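Local coordinates for protein concanavalin B (Canavalia ensiformis, PDB 6CAF) that may act as a carbohydrate-binding seed protein, built on the chitinase-like barrel of glycosyl hydrolase family 18, at residues D244-L249 with Q281-G286; A186-L191 with D207-R212; N199-R204 with K238-R243. One frame throughout, in Å; residues are numbered along the deposited sequence.

Contact 1: residues D244-L249 with Q281-G286; sequences DKNLFL and QTRYAG
Arg283 carries the polar side of this contact. Its NE donates to Asp244 O at 2.8 Å, a bent bond. Its NH2 donates to Asn246 OD1 at 2.9 Å; this bond is nearly straight (167°), lies in the guanidinium plane and uses a lone pair of the amide oxygen. The Arg283 chain is bent at chi2 and chi3 (-60° and -54°), which folds the guanidinium back beside Asn246. Leu247 CD1 lies over one face of the guanidinium. NH1 also donates to Thr237 O, and NH2 to Val240 O.

Leu247 pairs with Tyr284 in parallel: Leu247 N donates to Arg283 O, and Ala285 N to Leu247 O at 2.8 Å. Leu249 N donates to Gly286 O further on.

The apolar contacts are few. Ala285 CB sits over one face of the Phe248 ring, a CH-pi contact of 3.6 Å to the centroid. Leu249 CD1 meets the edge of the Tyr284 ring at CE1, 3.6 Å away.

At the exposed end Lys245 runs along Tyr284 O. Its NZ makes a weak bond to Gln281 O, and one water joins NZ to Tyr284 O.

The chemistry implies a buried guanidinium whose charge is probably offset by neutral carbonyl and amide oxygens, tying the approach to one barrel strand to the start of the next.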
ATOM      1  N   ASP A 244      -9.582  -9.299  12.189  1.00 17.44           N
ATOM      2  CA  ASP A 244      -9.534 -10.132  11.000  1.00 17.44           C
ATOM      3  C   ASP A 244      -8.076 -10.263  10.524  1.00 14.87           C
ATOM      4  O   ASP A 244      -7.156  -9.653  11.069  1.00 13.91           O
ATOM      5  CB  ASP A 244     -10.391  -9.490   9.883  1.00 20.78           C
ATOM      6  CG  ASP A 244     -11.881  -9.526  10.133  1.00 26.57           C
ATOM      7  OD1 ASP A 244     -12.376 -10.278  10.993  1.00 38.63           O
ATOM      8  OD2 ASP A 244     -12.586  -8.785   9.411  1.00 32.45           O
ATOM      9  N   LYS A 245      -7.876 -11.018   9.460  1.00 15.08           N
ATOM     10  CA  LYS A 245      -6.570 -11.164   8.866  1.00 14.64           C
ATOM     11  C   LYS A 245      -6.294  -9.965   7.996  1.00 13.75           C
ATOM     12  O   LYS A 245      -6.408 -10.026   6.777  1.00 15.56           O
ATOM     13  CB  LYS A 245      -6.532 -12.454   8.075  1.00 18.94           C
ATOM     14  CG  LYS A 245      -5.174 -12.985   7.762  1.00 24.83           C
ATOM     15  CD  LYS A 245      -5.132 -14.481   7.403  1.00 34.46           C
ATOM     16  CE  LYS A 245      -5.456 -15.329   8.621  1.00 52.48           C
ATOM     17  NZ  LYS A 245      -4.949 -16.723   8.522  1.00 51.89           N
ATOM     18  N   ASN A 246      -5.947  -8.862   8.646  1.00 12.41           N
ATOM     19  CA  ASN A 246      -5.933  -7.572   7.982  1.00 12.27           C
ATOM     20  C   ASN A 246      -4.655  -6.775   8.195  1.00 11.16           C
ATOM     21  O   ASN A 246      -4.617  -5.631   7.762  1.00 13.46           O
ATOM     22  CB  ASN A 246      -7.156  -6.742   8.362  1.00 14.06           C
ATOM     23  CG  ASN A 246      -7.317  -6.526   9.856  1.00 13.54           C
ATOM     24  OD1 ASN A 246      -6.412  -6.769  10.648  1.00 12.97           O
ATOM     25  ND2 ASN A 246      -8.512  -6.037  10.247  1.00 15.40           N
ATOM     26  N   LEU A 247      -3.639  -7.391   8.811  1.00 11.57           N
ATOM     27  CA  LEU A 247      -2.397  -6.701   9.123  1.00 11.59           C
ATOM     28  C   LEU A 247      -1.251  -7.245   8.294  1.00 11.26           C
ATOM     29  O   LEU A 247      -1.032  -8.456   8.214  1.00 12.14           O
ATOM     30  CB  LEU A 247      -2.039  -6.812  10.583  1.00 12.90           C
ATOM     31  CG  LEU A 247      -2.986  -6.245  11.588  1.00 16.07           C
ATOM     32  CD1 LEU A 247      -2.398  -6.409  12.985  1.00 17.68           C
ATOM     33  CD2 LEU A 247      -3.259  -4.808  11.278  1.00 19.55           C
ATOM     34  N   PHE A 248      -0.527  -6.315   7.686  1.00 11.10           N
ATOM     35  CA  PHE A 248       0.638  -6.643   6.912  1.00 10.90           C
ATOM     36  C   PHE A 248       1.840  -5.902   7.465  1.00 11.43           C
ATOM     37  O   PHE A 248       1.686  -4.786   7.984  1.00 12.12           O
ATOM     38  CB  PHE A 248       0.498  -6.179   5.469  1.00 11.52           C
ATOM     39  CG  PHE A 248      -0.569  -6.845   4.666  1.00 13.36           C
ATOM     40  CD1 PHE A 248      -1.900  -6.528   4.855  1.00 15.48           C
ATOM     41  CD2 PHE A 248      -0.230  -7.735   3.639  1.00 17.09           C
ATOM     42  CE1 PHE A 248      -2.877  -7.083   4.055  1.00 19.25           C
ATOM     43  CE2 PHE A 248      -1.214  -8.316   2.854  1.00 20.67           C
ATOM     44  CZ  PHE A 248      -2.539  -7.955   3.055  1.00 21.23           C
ATOM     45  N   LEU A 249       3.026  -6.491   7.307  1.00 10.77           N
ATOM     46  CA  LEU A 249       4.266  -5.758   7.558  1.00 10.90           C
ATOM     47  C   LEU A 249       4.743  -5.136   6.263  1.00 11.10           C
ATOM     48  O   LEU A 249       5.044  -5.859   5.297  1.00 12.89           O
ATOM     49  CB  LEU A 249       5.389  -6.657   8.064  1.00 12.16           C
ATOM     50  CG  LEU A 249       5.129  -7.386   9.365  1.00 13.39           C
ATOM     51  CD1 LEU A 249       4.491  -8.745   9.089  1.00 14.11           C
ATOM     52  CD2 LEU A 249       6.445  -7.609  10.095  1.00 18.32           C
ATOM     53  N   GLN A 281      -1.765 -16.244  13.750  1.00 16.92           N
ATOM     54  CA  GLN A 281      -2.696 -17.098  13.062  1.00 19.06           C
ATOM     55  C   GLN A 281      -4.025 -16.446  12.693  1.00 19.05           C
ATOM     56  O   GLN A 281      -4.725 -16.965  11.837  1.00 24.91           O
ATOM     57  CB  GLN A 281      -2.945 -18.383  13.875  1.00 23.46           C
ATOM     58  CG  GLN A 281      -1.683 -19.218  14.116  1.00 27.99           C
ATOM     59  CD  GLN A 281      -0.960 -19.626  12.833  1.00 29.95           C
ATOM     60  OE1 GLN A 281      -1.574 -19.816  11.777  1.00 40.21           O
ATOM     61  NE2 GLN A 281       0.354 -19.789  12.933  1.00 34.11           N
ATOM     62  N   THR A 282      -4.373 -15.342  13.347  1.00 16.92           N
ATOM     63  CA  THR A 282      -5.614 -14.675  13.055  1.00 17.96           C
ATOM     64  C   THR A 282      -5.469 -13.295  12.431  1.00 14.88           C
ATOM     65  O   THR A 282      -6.396 -12.843  11.807  1.00 18.76           O
ATOM     66  CB  THR A 282      -6.501 -14.537  14.295  1.00 20.03           C
ATOM     67  OG1 THR A 282      -5.774 -13.867  15.322  1.00 21.22           O
ATOM     68  CG2 THR A 282      -6.918 -15.922  14.800  1.00 23.08           C
ATOM     69  N   ARG A 283      -4.318 -12.636  12.573  1.00 13.23           N
ATOM     70  CA  ARG A 283      -4.199 -11.254  12.139  1.00 12.14           C
ATOM     71  C   ARG A 283      -3.244 -11.047  10.976  1.00 12.31           C
ATOM     72  O   ARG A 283      -3.354 -10.056  10.280  1.00 13.10           O
ATOM     73  CB  ARG A 283      -3.786 -10.343  13.296  1.00 12.44           C
ATOM     74  CG  ARG A 283      -4.749 -10.387  14.461  1.00 13.92           C
ATOM     75  CD  ARG A 283      -6.169  -9.973  14.120  1.00 13.30           C
ATOM     76  NE  ARG A 283      -6.242  -8.670  13.498  1.00 12.81           N
ATOM     77  CZ  ARG A 283      -6.225  -7.525  14.179  1.00 12.60           C
ATOM     78  NH1 ARG A 283      -6.130  -7.521  15.506  1.00 13.55           N
ATOM     79  NH2 ARG A 283      -6.279  -6.370  13.532  1.00 13.44           N
ATOM     80  N   TYR A 284      -2.251 -11.937  10.809  1.00 11.95           N
ATOM     81  CA  TYR A 284      -1.211 -11.716   9.818  1.00 12.32           C
ATOM     82  C   TYR A 284      -1.696 -12.091   8.417  1.00 12.98           C
ATOM     83  O   TYR A 284      -2.076 -13.249   8.158  1.00 15.34           O
ATOM     84  CB  TYR A 284       0.019 -12.537  10.167  1.00 12.92           C
ATOM     85  CG  TYR A 284       1.055 -12.633   9.092  1.00 12.17           C
ATOM     86  CD1 TYR A 284       1.919 -11.593   8.822  1.00 12.66           C
ATOM     87  CD2 TYR A 284       1.167 -13.768   8.329  1.00 13.76           C
ATOM     88  CE1 TYR A 284       2.860 -11.682   7.805  1.00 13.10           C
ATOM     89  CE2 TYR A 284       2.093 -13.870   7.316  1.00 13.97           C
ATOM     90  CZ  TYR A 284       2.945 -12.840   7.066  1.00 12.88           C
ATOM     91  OH  TYR A 284       3.881 -12.918   6.066  1.00 14.17           O
ATOM     92  N   ALA A 285      -1.636 -11.118   7.503  1.00 12.27           N
ATOM     93  CA  ALA A 285      -2.022 -11.315   6.130  1.00 12.37           C
ATOM     94  C   ALA A 285      -0.848 -11.434   5.165  1.00 13.00           C
ATOM     95  O   ALA A 285      -0.977 -12.012   4.076  1.00 15.79           O
ATOM     96  CB  ALA A 285      -2.924 -10.177   5.683  1.00 14.55           C
ATOM     97  N   GLY A 286       0.295 -10.853   5.519  1.00 11.84           N
ATOM     98  CA  GLY A 286       1.418 -10.876   4.590  1.00 12.30           C
ATOM     99  C   GLY A 286       2.306  -9.673   4.763  1.00 11.30           C
ATOM    100  O   GLY A 286       2.390  -9.065   5.846  1.00 11.67           O
TER
HETATM  101  O   HOH W   1      -2.386 -15.597   9.496  1.00 47.53           O
HETATM  102  O   HOH W   2      -3.832 -19.086   9.925  1.00 47.61           O

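Contact 2: residues A186-L191 with D207-R212; sequences AAPGCL and DYIFVR
Arg212 and Ala187 make the main side-chain bond here. The arginine grips Ala187 O side-on with two nitrogens, NE at 2.8 Å and NH2 at 3.2 Å. The oxygen lies near the guanidinium plane, but NE approaches from above the carbonyl plane, 51° out of it. A bend at chi3 (-83°) turns the guanidinium back over the 186-191 backbone, and Gly189 CA lies against one of its faces.

Backbone bonds run beside this grip. Ala186 N donates to Tyr208 O, and Phe210 N donates to Ala186 O at 2.8 Å. Farther along, Arg212 N donates to Pro188 O at 2.9 Å. Ala186 O also sits at the edge of the Phe210 ring.

Apolar groups fill in around these bonds. Pro188 CG meets Ile209 CG2 at 3.7 Å, the two side chains crossing at about a right angle. Val211 CG1 packs on Cys190 CB at 3.8 Å.

The next shell fixes these groups. Cys190 is joined to Cys219 by a disulfide, and Gly189 N is hydrogen-bonded to Asp194 OD1. The Phe210 ring stacks on Phe248 and meets Phe57 edge-to-face, while Trp236 of helix 227-239 touches both Pro188 and Val211.

Two neighbouring parallel strands thus pair at Ala186 and Ile209. Beyond Ala186 the backbone leaves strand 183-186 as a loop that still bonds to strand 208-212, at the C-terminal ends of neighbouring TIM-barrel strands, as expected of the glycosyl hydrolase 18 fold.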
ATOM      1  N   ALA A 186      -4.396   1.229   4.171  1.00 10.43           N
ATOM      2  CA  ALA A 186      -3.571   2.299   4.717  1.00 10.82           C
ATOM      3  C   ALA A 186      -2.167   1.815   4.977  1.00 10.70           C
ATOM      4  O   ALA A 186      -1.957   0.621   5.213  1.00 11.45           O
ATOM      5  CB  ALA A 186      -4.152   2.818   5.995  1.00 14.03           C
ATOM      6  N   ALA A 187      -1.232   2.759   4.999  1.00 10.80           N
ATOM      7  CA  ALA A 187       0.172   2.467   5.366  1.00 10.57           C
ATOM      8  C   ALA A 187       0.638   3.443   6.445  1.00 10.58           C
ATOM      9  O   ALA A 187       1.377   4.391   6.164  1.00 13.16           O
ATOM     10  CB  ALA A 187       1.089   2.525   4.164  1.00 11.65           C
ATOM     11  N   PRO A 188       0.211   3.228   7.687  1.00 10.71           N
ATOM     12  CA  PRO A 188       0.726   4.052   8.790  1.00 10.88           C
ATOM     13  C   PRO A 188       2.178   3.735   9.114  1.00 11.71           C
ATOM     14  O   PRO A 188       2.688   2.671   8.763  1.00 12.96           O
ATOM     15  CB  PRO A 188      -0.190   3.665   9.949  1.00 11.45           C
ATOM     16  CG  PRO A 188      -0.489   2.225   9.674  1.00 11.88           C
ATOM     17  CD  PRO A 188      -0.656   2.145   8.173  1.00 11.02           C
ATOM     18  N   GLY A 189       2.795   4.636   9.861  1.00 12.43           N
ATOM     19  CA  GLY A 189       4.082   4.333  10.470  1.00 13.23           C
ATOM     20  C   GLY A 189       3.946   3.306  11.581  1.00 12.88           C
ATOM     21  O   GLY A 189       2.863   2.980  11.995  1.00 15.75           O
ATOM     22  N   CYS A 190       5.061   2.791  12.061  1.00 14.16           N
ATOM     23  CA  CYS A 190       4.987   1.697  13.003  1.00 14.33           C
ATOM     24  C   CYS A 190       4.746   2.055  14.439  1.00 14.06           C
ATOM     25  O   CYS A 190       4.422   1.155  15.212  1.00 16.34           O
ATOM     26  CB  CYS A 190       6.157   0.731  12.883  1.00 15.40           C
ATOM     27  SG  CYS A 190       7.799   1.398  13.018  1.00 16.96           S
ATOM     28  N   LEU A 191       4.812   3.317  14.820  1.00 15.74           N
ATOM     29  CA  LEU A 191       4.452   3.652  16.202  0.50 15.99           C
ATOM     30  C   LEU A 191       3.004   4.081  16.266  1.00 16.47           C
ATOM     31  O   LEU A 191       2.622   5.074  15.667  1.00 19.56           O
ATOM     32  CB  LEU A 191       5.303   4.772  16.758  0.50 16.54           C
ATOM     33  CG  LEU A 191       5.061   5.041  18.268  0.50 17.60           C
ATOM     34  CD1 LEU A 191       5.122   3.773  19.131  0.50 18.78           C
ATOM     35  CD2 LEU A 191       6.079   6.035  18.732  0.50 19.77           C
ATOM     36  N   ASP A 207      -9.900  -2.138   4.976  1.00 10.73           N
ATOM     37  CA  ASP A 207      -9.760  -3.573   4.813  1.00 11.64           C
ATOM     38  C   ASP A 207      -8.400  -4.105   5.249  1.00 11.98           C
ATOM     39  O   ASP A 207      -8.312  -5.203   5.819  1.00 13.35           O
ATOM     40  CB  ASP A 207     -10.028  -3.975   3.358  1.00 12.35           C
ATOM     41  CG  ASP A 207     -11.438  -3.637   2.914  1.00 13.81           C
ATOM     42  OD1 ASP A 207     -12.320  -4.445   3.291  1.00 17.98           O
ATOM     43  OD2 ASP A 207     -11.606  -2.619   2.222  1.00 14.39           O
ATOM     44  N   TYR A 208      -7.352  -3.345   4.940  1.00 11.31           N
ATOM     45  CA  TYR A 208      -5.996  -3.792   5.180  1.00 11.39           C
ATOM     46  C   TYR A 208      -5.178  -2.648   5.752  1.00 10.52           C
ATOM     47  O   TYR A 208      -5.324  -1.496   5.306  1.00 11.48           O
ATOM     48  CB  TYR A 208      -5.306  -4.199   3.891  1.00 13.00           C
ATOM     49  CG  TYR A 208      -5.910  -5.305   3.102  1.00 14.62           C
ATOM     50  CD1 TYR A 208      -6.392  -6.440   3.700  1.00 18.75           C
ATOM     51  CD2 TYR A 208      -5.872  -5.253   1.711  1.00 17.95           C
ATOM     52  CE1 TYR A 208      -6.906  -7.496   2.933  1.00 23.69           C
ATOM     53  CE2 TYR A 208      -6.314  -6.306   0.929  1.00 20.28           C
ATOM     54  CZ  TYR A 208      -6.877  -7.419   1.543  1.00 23.60           C
ATOM     55  OH  TYR A 208      -7.318  -8.444   0.721  1.00 32.00           O
ATOM     56  N   ILE A 209      -4.283  -2.991   6.676  1.00 10.71           N
ATOM     57  CA  ILE A 209      -3.341  -2.037   7.227  1.00 10.69           C
ATOM     58  C   ILE A 209      -1.935  -2.579   6.994  1.00 10.60           C
ATOM     59  O   ILE A 209      -1.606  -3.689   7.422  1.00 11.42           O
ATOM     60  CB  ILE A 209      -3.560  -1.840   8.741  1.00 11.83           C
ATOM     61  CG1 ILE A 209      -5.003  -1.438   9.051  1.00 14.42           C
ATOM     62  CG2 ILE A 209      -2.561  -0.864   9.308  1.00 12.39           C
ATOM     63  CD1 ILE A 209      -5.379  -0.082   8.561  1.00 16.60           C
ATOM     64  N   PHE A 210      -1.128  -1.791   6.290  1.00  9.97           N
ATOM     65  CA  PHE A 210       0.246  -2.114   5.955  1.00 10.36           C
ATOM     66  C   PHE A 210       1.161  -1.257   6.834  1.00 10.38           C
ATOM     67  O   PHE A 210       1.397  -0.093   6.538  1.00 12.50           O
ATOM     68  CB  PHE A 210       0.483  -1.808   4.469  1.00 10.97           C
ATOM     69  CG  PHE A 210      -0.294  -2.673   3.530  1.00 11.24           C
ATOM     70  CD1 PHE A 210      -1.580  -2.353   3.153  1.00 12.56           C
ATOM     71  CD2 PHE A 210       0.259  -3.841   3.033  1.00 12.48           C
ATOM     72  CE1 PHE A 210      -2.283  -3.156   2.284  1.00 13.50           C
ATOM     73  CE2 PHE A 210      -0.450  -4.650   2.164  1.00 13.38           C
ATOM     74  CZ  PHE A 210      -1.744  -4.327   1.816  1.00 13.75           C
ATOM     75  N   VAL A 211       1.613  -1.815   7.945  1.00 10.53           N
ATOM     76  CA  VAL A 211       2.349  -1.028   8.910  1.00 10.14           C
ATOM     77  C   VAL A 211       3.797  -0.903   8.457  1.00 10.81           C
ATOM     78  O   VAL A 211       4.463  -1.909   8.203  1.00 11.61           O
ATOM     79  CB  VAL A 211       2.273  -1.689  10.280  1.00 11.81           C
ATOM     80  CG1 VAL A 211       3.058  -0.872  11.301  1.00 12.67           C
ATOM     81  CG2 VAL A 211       0.833  -1.835  10.750  1.00 12.86           C
ATOM     82  N   ARG A 212       4.288   0.329   8.397  1.00 10.88           N
ATOM     83  CA  ARG A 212       5.636   0.581   7.898  1.00 11.45           C
ATOM     84  C   ARG A 212       6.674   0.421   8.996  1.00 12.25           C
ATOM     85  O   ARG A 212       6.949   1.348   9.764  1.00 13.33           O
ATOM     86  CB  ARG A 212       5.709   1.969   7.264  1.00 11.96           C
ATOM     87  CG  ARG A 212       4.843   2.102   6.040  1.00 14.41           C
ATOM     88  CD  ARG A 212       4.989   3.434   5.338  1.00 16.14           C
ATOM     89  NE  ARG A 212       4.171   4.435   5.951  1.00 18.68           N
ATOM     90  CZ  ARG A 212       4.594   5.426   6.721  1.00 18.03           C
ATOM     91  NH1 ARG A 212       5.864   5.581   6.990  1.00 24.05           N
ATOM     92  NH2 ARG A 212       3.711   6.256   7.223  1.00 26.42           N
TER

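Contact 3: residues N199-R204 with K238-R243; sequences NAIQTR and KSVYPR
Arg204 lies flat on Tyr241. The guanidinium and ring planes are 12° apart and their centres are 4.0 Å apart, a stacked cation-pi pair. The Arg204 chain is extended from CG to NE, which carries it alongside the tyrosine, pointing the same way. NE comes within 3.4 Å of Tyr241 CB, and NH2 lies over the ring.

In the one of its two conformers described here, Arg243 puts NH1 over the opposite face of the Tyr241 ring. In that conformer NH1 also donates to Val240 O at 2.8 Å. With an alanine in place of Tyr241 the ring is gone, and the Arg204 guanidinium would probably lose its flat support and be set free to turn.

The Gln202 side chain starts away from 238-243, and a bend at chi2 (-62°) brings its amide back to Ser239. NE2 makes only a weak bond to Ser239 O. Deeper in, Ile201 CG2 touches Val240 CG2 at 4.1 Å, and both residues also rest on Ile209 of strand 208-212. A water accepts from Tyr241 N and lies within 3.0 Å of Ile201 O.

Both segments leave helices here: Arg204 follows helix 198-202 with positive phi, and Val240 follows helix 227-239. The contact joins the C-terminal ends of two helices in the outer layer of a TIM barrel.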
ATOM      1  N   ASN A 199      -7.087   8.649  13.275  1.00 12.33           N
ATOM      2  CA  ASN A 199      -8.544   8.823  13.223  1.00 13.49           C
ATOM      3  C   ASN A 199      -9.143   7.978  12.097  1.00 13.25           C
ATOM      4  O   ASN A 199     -10.201   7.351  12.268  1.00 14.03           O
ATOM      5  CB  ASN A 199      -8.942  10.279  13.038  1.00 15.40           C
ATOM      6  CG  ASN A 199      -8.801  11.078  14.283  1.00 22.28           C
ATOM      7  OD1 ASN A 199      -8.729  10.560  15.376  1.00 27.14           O
ATOM      8  ND2 ASN A 199      -8.859  12.372  14.115  1.00 32.92           N
ATOM      9  N   ALA A 200      -8.492   7.966  10.935  1.00 11.66           N
ATOM     10  CA  ALA A 200      -8.999   7.123   9.856  1.00 11.68           C
ATOM     11  C   ALA A 200      -9.015   5.648  10.269  1.00 10.78           C
ATOM     12  O   ALA A 200      -9.996   4.932  10.022  1.00 12.16           O
ATOM     13  CB  ALA A 200      -8.182   7.346   8.597  1.00 11.81           C
ATOM     14  N   ILE A 201      -7.938   5.176  10.870  1.00 10.80           N
ATOM     15  CA  ILE A 201      -7.875   3.770  11.234  1.00 11.03           C
ATOM     16  C   ILE A 201      -8.942   3.425  12.278  1.00 11.87           C
ATOM     17  O   ILE A 201      -9.535   2.338  12.221  1.00 12.78           O
ATOM     18  CB  ILE A 201      -6.463   3.383  11.672  1.00 12.00           C
ATOM     19  CG1 ILE A 201      -5.542   3.499  10.470  1.00 12.62           C
ATOM     20  CG2 ILE A 201      -6.458   1.968  12.219  1.00 14.33           C
ATOM     21  CD1 ILE A 201      -4.062   3.391  10.809  1.00 14.88           C
ATOM     22  N   GLN A 202      -9.228   4.357  13.164  1.00 12.40           N
ATOM     23  CA  GLN A 202     -10.224   4.124  14.199  1.00 14.06           C
ATOM     24  C   GLN A 202     -11.646   4.032  13.653  1.00 14.25           C
ATOM     25  O   GLN A 202     -12.528   3.566  14.374  1.00 16.90           O
ATOM     26  CB  GLN A 202     -10.117   5.183  15.275  1.00 16.36           C
ATOM     27  CG  GLN A 202      -8.867   5.011  16.140  1.00 19.55           C
ATOM     28  CD  GLN A 202      -8.873   3.695  16.895  1.00 36.49           C
ATOM     29  OE1 GLN A 202      -9.794   3.434  17.645  1.00 66.46           O
ATOM     30  NE2 GLN A 202      -7.861   2.858  16.675  1.00 41.45           N
ATOM     31  N   THR A 203     -11.882   4.418  12.390  1.00 13.32           N
ATOM     32  CA  THR A 203     -13.218   4.214  11.781  1.00 13.67           C
ATOM     33  C   THR A 203     -13.524   2.733  11.522  1.00 13.50           C
ATOM     34  O   THR A 203     -14.676   2.385  11.263  1.00 15.28           O
ATOM     35  CB  THR A 203     -13.372   4.923  10.421  1.00 14.09           C
ATOM     36  OG1 THR A 203     -12.555   4.283   9.444  1.00 13.89           O
ATOM     37  CG2 THR A 203     -13.117   6.413  10.496  1.00 15.34           C
ATOM     38  N   ARG A 204     -12.489   1.903  11.488  1.00 13.03           N
ATOM     39  CA  ARG A 204     -12.625   0.484  11.150  1.00 12.98           C
ATOM     40  C   ARG A 204     -13.004   0.231   9.703  1.00 13.13           C
ATOM     41  O   ARG A 204     -13.339  -0.909   9.346  1.00 15.31           O
ATOM     42  CB  ARG A 204     -13.564  -0.249  12.118  1.00 13.66           C
ATOM     43  CG  ARG A 204     -13.223   0.055  13.555  1.00 14.34           C
ATOM     44  CD  ARG A 204     -14.051  -0.743  14.539  1.00 15.74           C
ATOM     45  NE  ARG A 204     -13.678  -0.361  15.901  1.00 16.88           N
ATOM     46  CZ  ARG A 204     -14.179  -0.868  17.002  1.00 18.21           C
ATOM     47  NH1 ARG A 204     -15.044  -1.843  16.943  1.00 19.09           N
ATOM     48  NH2 ARG A 204     -13.808  -0.366  18.165  1.00 20.07           N
ATOM     49  N   LYS A 238      -3.871  -4.558  18.722  1.00 15.53           N
ATOM     50  CA  LYS A 238      -4.881  -3.970  19.623  1.00 19.48           C
ATOM     51  C   LYS A 238      -5.540  -2.725  19.042  1.00 22.21           C
ATOM     52  O   LYS A 238      -6.702  -2.434  19.352  1.00 30.50           O
ATOM     53  CB  LYS A 238      -4.265  -3.593  20.941  1.00 23.66           C
ATOM     54  CG  LYS A 238      -3.577  -4.732  21.615  1.00 24.46           C
ATOM     55  CD  LYS A 238      -4.431  -5.969  21.638  1.00 28.51           C
ATOM     56  CE  LYS A 238      -3.760  -7.003  22.510  1.00 36.37           C
ATOM     57  NZ  LYS A 238      -4.522  -8.280  22.553  1.00 48.22           N
ATOM     58  N   SER A 239      -4.952  -2.043  18.341  0.50 19.53           N
ATOM     59  CA  SER A 239      -5.288  -0.707  17.723  0.50 22.76           C
ATOM     60  C   SER A 239      -6.266  -1.002  16.489  0.50 23.63           C
ATOM     61  O   SER A 239      -7.108  -0.160  16.170  0.50 27.73           O
ATOM     62  CB  SER A 239      -4.006   0.025  17.258  0.50 23.69           C
ATOM     63  OG  SER A 239      -3.498   0.963  18.205  0.50 29.03           O
ATOM     64  N   VAL A 240      -6.062  -2.000  15.766  1.00 16.79           N
ATOM     65  CA  VAL A 240      -6.795  -2.199  14.535  1.00 15.69           C
ATOM     66  C   VAL A 240      -7.921  -3.195  14.745  1.00 13.50           C
ATOM     67  O   VAL A 240      -7.693  -4.373  15.079  1.00 14.57           O
ATOM     68  CB  VAL A 240      -5.880  -2.708  13.399  1.00 13.91           C
ATOM     69  CG1 VAL A 240      -6.708  -3.078  12.163  1.00 15.78           C
ATOM     70  CG2 VAL A 240      -4.814  -1.681  13.081  1.00 17.46           C
ATOM     71  N   TYR A 241      -9.139  -2.694  14.560  1.00 14.54           N
ATOM     72  CA  TYR A 241     -10.328  -3.501  14.520  1.00 14.80           C
ATOM     73  C   TYR A 241     -10.852  -3.471  13.094  1.00 14.51           C
ATOM     74  O   TYR A 241     -10.639  -2.480  12.388  1.00 16.40           O
ATOM     75  CB  TYR A 241     -11.409  -2.901  15.422  1.00 17.90           C
ATOM     76  CG  TYR A 241     -11.063  -2.810  16.888  1.00 21.23           C
ATOM     77  CD1 TYR A 241     -10.327  -1.733  17.392  1.00 27.34           C
ATOM     78  CD2 TYR A 241     -11.577  -3.705  17.809  1.00 26.99           C
ATOM     79  CE1 TYR A 241     -10.018  -1.629  18.751  1.00 34.33           C
ATOM     80  CE2 TYR A 241     -11.302  -3.591  19.181  1.00 30.50           C
ATOM     81  CZ  TYR A 241     -10.528  -2.550  19.638  1.00 51.38           C
ATOM     82  OH  TYR A 241     -10.231  -2.457  20.974  1.00216.73           O
ATOM     83  N   PRO A 242     -11.579  -4.499  12.659  1.00 14.17           N
ATOM     84  CA  PRO A 242     -11.881  -5.727  13.406  1.00 15.45           C
ATOM     85  C   PRO A 242     -10.707  -6.669  13.509  1.00 15.21           C
ATOM     86  O   PRO A 242      -9.660  -6.434  12.880  1.00 15.05           O
ATOM     87  CB  PRO A 242     -13.000  -6.351  12.570  1.00 18.11           C
ATOM     88  CG  PRO A 242     -12.681  -5.928  11.182  1.00 20.06           C
ATOM     89  CD  PRO A 242     -12.122  -4.544  11.303  1.00 17.88           C
ATOM     90  N   ARG A 243     -10.875  -7.749  14.266  1.00 15.38           N
ATOM     91  CA  ARG A 243      -9.789  -8.693  14.512  0.50 15.89           C
ATOM     92  C   ARG A 243      -9.741  -9.766  13.408  1.00 17.33           C
ATOM     93  O   ARG A 243      -9.789 -10.966  13.656  1.00 23.05           O
ATOM     94  CB  ARG A 243      -9.915  -9.318  15.904  0.50 18.00           C
ATOM     95  CG  ARG A 243     -10.067  -8.344  17.079  0.50 19.72           C
ATOM     96  CD  ARG A 243      -9.144  -7.131  17.090  0.50 18.70           C
ATOM     97  NE  ARG A 243      -9.006  -6.577  18.441  0.50 18.15           N
ATOM     98  CZ  ARG A 243      -8.566  -5.363  18.734  0.50 16.31           C
ATOM     99  NH1 ARG A 243      -8.245  -4.534  17.787  0.50 15.61           N
ATOM    100  NH2 ARG A 243      -8.424  -4.979  19.994  0.50 14.95           N
TER
HETATM  101  O   HOH W   3      -9.340   0.275  14.334  1.00 16.75           O

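Contacts 1 and 2 belong to the buried barrel wall, and contact 3 is partly buried in the helical layer outside it. Strands 208-212 and 247-252 are neighbours in one sheet, so contacts 1 and 2 adjoin: Phe248 N lies 2.9 Å from Ile209 O, a probable hydrogen bond. Contact 3 meets both. Its Val240 packs on Ile209 of contact 2 and on Leu247 of contact 1. Chemistry follows place. The wall contacts combine a parallel backbone bridge with arginine bonds: in contact 1 to two oxygens, in contact 2 from two nitrogens to one carbonyl. Contact 3 has no direct backbone bonds between its segments and relies on stacking, water and a small apolar patch.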